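Long-range contact in periplasmic sugar-binding protein (Chloroflexus aurantiacus, PDB 4RXU), which binds beta-D-glucopyranose between its two lobes and probably delivers sugar to an ABC-type transporter: residues Thr98-Ala106 with Leu120-Asp128. Sequence-based numbering, arbitrary orientation.
Sequences TAAAAAAEA and LIRETDAVD
Glu105 and Thr124 join a helix to a loop in one lobe of this periplasmic binding protein fold: helix 101-109 packs against the connection between the parallel strands 113-117 and 129-133. Thr124 OG1 donates to Glu105 OE2 at 2.9 Å, meeting the carboxylate on its anti lone pair, and the extended Glu105 chain places that oxygen beside the threonine. The same hydroxyl accepts from the backbone N of Ala126 at 2.9 Å, closing an ST turn; with OG1 anti to the backbone N (chi1 179°), Thr124 aims its oxygen at both partners while CG2 lies 3.9 Å from Ala101 CB. A valine here would probably leave Glu105 OE2 without this donor and the turn without its side-chain acceptor.

Alanines suit this surface because their short side chains let the loop come close. Ala100 CB rests 3.8 Å from Ile121 CG1, and Ala104 CB lies against both Ile121 CD1 and, at 4.0 Å, Ala126 CB.

At the other end, Arg122 bends at chi3 (79°) and turns the edge of its guanidinium to Thr98: NH1 donates to Thr98 OG1 at 3.1 Å, 13° out of the guanidinium plane. Farther out, Pro94 adds to the apolar patch beside Ala100 and Ile121. Glu123, whose OE1 is paired with Lys330, holds the guanidinium from its other carboxylate oxygen, in a salt bridge of 3.3 Å between Arg122 NH2 and Glu123 OE2.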
loop_
_atom_site.group_PDB
_atom_site.type_symbol
_atom_site.label_atom_id
_atom_site.label_comp_id
_atom_site.label_asym_id
_atom_site.label_seq_id
_atom_site.Cartn_x
_atom_site.Cartn_y
_atom_site.Cartn_z
ATOM N N THR A 98 8.444 7.503 10.371
ATOM C CA THR A 98 9.049 8.504 11.227
ATOM C C THR A 98 10.220 7.927 11.992
ATOM O O THR A 98 11.277 8.574 12.089
ATOM C CB THR A 98 8.026 9.104 12.178
ATOM O OG1 THR A 98 7.073 9.829 11.400
ATOM C CG2 THR A 98 8.695 10.081 13.150
ATOM N N ALA A 99 10.047 6.721 12.520
ATOM C CA ALA A 99 11.120 6.088 13.294
ATOM C C ALA A 99 12.380 5.848 12.494
ATOM O O ALA A 99 13.459 5.790 13.058
ATOM C CB ALA A 99 10.679 4.770 13.873
ATOM N N ALA A 100 12.233 5.706 11.179
ATOM C CA ALA A 100 13.373 5.447 10.280
ATOM C C ALA A 100 14.262 6.674 10.051
ATOM O O ALA A 100 15.297 6.586 9.368
ATOM C CB ALA A 100 12.841 4.940 8.940
ATOM N N ALA A 101 13.859 7.829 10.592
ATOM C CA ALA A 101 14.673 9.021 10.409
ATOM C C ALA A 101 16.149 8.844 10.811
ATOM O O ALA A 101 17.063 9.231 10.060
ATOM C CB ALA A 101 14.042 10.228 11.111
ATOM N N ALA A 102 16.396 8.249 11.974
ATOM C CA ALA A 102 17.788 8.119 12.453
ATOM C C ALA A 102 18.606 7.216 11.528
ATOM O O ALA A 102 19.781 7.472 11.274
ATOM C CB ALA A 102 17.850 7.622 13.890
ATOM N N ALA A 103 17.975 6.175 10.996
ATOM C CA ALA A 103 18.631 5.299 10.026
ATOM C C ALA A 103 19.048 6.031 8.752
ATOM O O ALA A 103 20.179 5.862 8.251
ATOM C CB ALA A 103 17.724 4.120 9.702
ATOM N N ALA A 104 18.125 6.852 8.240
ATOM C CA ALA A 104 18.389 7.639 7.040
ATOM C C ALA A 104 19.543 8.630 7.327
ATOM O O ALA A 104 20.448 8.824 6.521
ATOM C CB ALA A 104 17.115 8.374 6.614
ATOM N N GLU A 105 19.487 9.257 8.493
ATOM C CA GLU A 105 20.495 10.211 8.905
ATOM C C GLU A 105 21.858 9.549 9.047
ATOM O O GLU A 105 22.870 10.134 8.652
ATOM C CB GLU A 105 20.067 10.908 10.195
ATOM C CG GLU A 105 18.924 11.879 9.928
ATOM C CD GLU A 105 18.137 12.301 11.149
ATOM O OE1 GLU A 105 18.401 11.835 12.279
ATOM O OE2 GLU A 105 17.204 13.107 10.941
ATOM N N ALA A 106 21.880 8.325 9.568
ATOM C CA ALA A 106 23.132 7.582 9.691
ATOM C C ALA A 106 23.720 7.274 8.320
ATOM O O ALA A 106 24.930 7.342 8.127
ATOM C CB ALA A 106 22.945 6.294 10.491
ATOM N N LEU A 120 7.491 6.194 2.576
ATOM C CA LEU A 120 8.309 7.363 2.806
ATOM C C LEU A 120 8.864 7.431 4.233
ATOM O O LEU A 120 8.132 7.333 5.209
ATOM C CB LEU A 120 7.447 8.601 2.523
ATOM C CG LEU A 120 8.135 9.965 2.520
ATOM C CD1 LEU A 120 9.304 10.013 1.545
ATOM C CD2 LEU A 120 7.098 11.049 2.243
ATOM N N ILE A 121 10.177 7.608 4.339
ATOM C CA ILE A 121 10.812 7.971 5.603
ATOM C C ILE A 121 10.480 9.421 5.904
ATOM O O ILE A 121 10.629 10.288 5.048
ATOM C CB ILE A 121 12.341 7.798 5.535
ATOM C CG1 ILE A 121 12.649 6.307 5.384
ATOM C CG2 ILE A 121 12.987 8.353 6.797
ATOM C CD1 ILE A 121 14.112 5.957 5.254
ATOM N N ARG A 122 10.049 9.675 7.133
ATOM C CA ARG A 122 9.555 10.978 7.549
ATOM C C ARG A 122 10.427 11.701 8.539
ATOM O O ARG A 122 11.267 11.098 9.197
ATOM C CB ARG A 122 8.151 10.832 8.125
ATOM C CG ARG A 122 7.137 10.409 7.072
ATOM C CD ARG A 122 5.742 10.361 7.661
ATOM N NE ARG A 122 5.156 11.705 7.775
ATOM C CZ ARG A 122 4.940 12.385 8.886
ATOM N NH1 ARG A 122 5.259 11.899 10.082
ATOM N NH2 ARG A 122 4.387 13.594 8.780
ATOM N N GLU A 123 10.218 13.013 8.605
ATOM C CA GLU A 123 10.740 13.886 9.679
ATOM C C GLU A 123 12.264 13.983 9.658
ATOM O O GLU A 123 12.940 14.054 10.695
ATOM C CB GLU A 123 10.234 13.438 11.046
ATOM C CG GLU A 123 8.718 13.474 11.214
ATOM C CD GLU A 123 8.050 14.808 10.887
ATOM O OE1 GLU A 123 8.721 15.851 10.783
ATOM O OE2 GLU A 123 6.810 14.811 10.740
ATOM N N THR A 124 12.791 14.000 8.447
ATOM C CA THR A 124 14.212 14.243 8.209
ATOM C C THR A 124 14.464 14.720 6.806
ATOM O O THR A 124 13.741 14.384 5.867
ATOM C CB THR A 124 15.122 13.013 8.459
ATOM O OG1 THR A 124 16.483 13.367 8.171
ATOM C CG2 THR A 124 14.737 11.816 7.623
ATOM N N ASP A 125 15.528 15.486 6.658
ATOM C CA ASP A 125 15.886 15.858 5.280
ATOM C C ASP A 125 16.910 14.884 4.653
ATOM O O ASP A 125 17.294 15.076 3.503
ATOM C CB ASP A 125 16.274 17.332 5.140
ATOM C CG ASP A 125 17.418 17.713 6.004
ATOM O OD1 ASP A 125 17.971 16.837 6.696
ATOM O OD2 ASP A 125 17.762 18.912 5.997
ATOM N N ALA A 126 17.242 13.815 5.379
ATOM C CA ALA A 126 18.142 12.769 4.927
ATOM C C ALA A 126 17.475 11.761 4.006
ATOM O O ALA A 126 17.781 10.588 4.079
ATOM C CB ALA A 126 18.758 12.039 6.131
ATOM N N VAL A 127 16.575 12.208 3.144
ATOM C CA VAL A 127 16.023 11.338 2.115
ATOM C C VAL A 127 16.309 11.996 0.767
ATOM O O VAL A 127 15.892 13.146 0.562
ATOM C CB VAL A 127 14.513 11.102 2.295
ATOM C CG1 VAL A 127 14.051 10.115 1.251
ATOM C CG2 VAL A 127 14.183 10.626 3.706
ATOM N N ASP A 128 17.032 11.311 -0.122
ATOM C CA ASP A 128 17.410 11.914 -1.414
ATOM C C ASP A 128 16.322 11.767 -2.472
ATOM O O ASP A 128 16.043 12.703 -3.204
ATOM C CB ASP A 128 18.738 11.355 -1.885
ATOM C CG ASP A 128 19.836 11.696 -0.918
ATOM O OD1 ASP A 128 20.144 12.893 -0.782
ATOM O OD2 ASP A 128 20.326 10.787 -0.237
#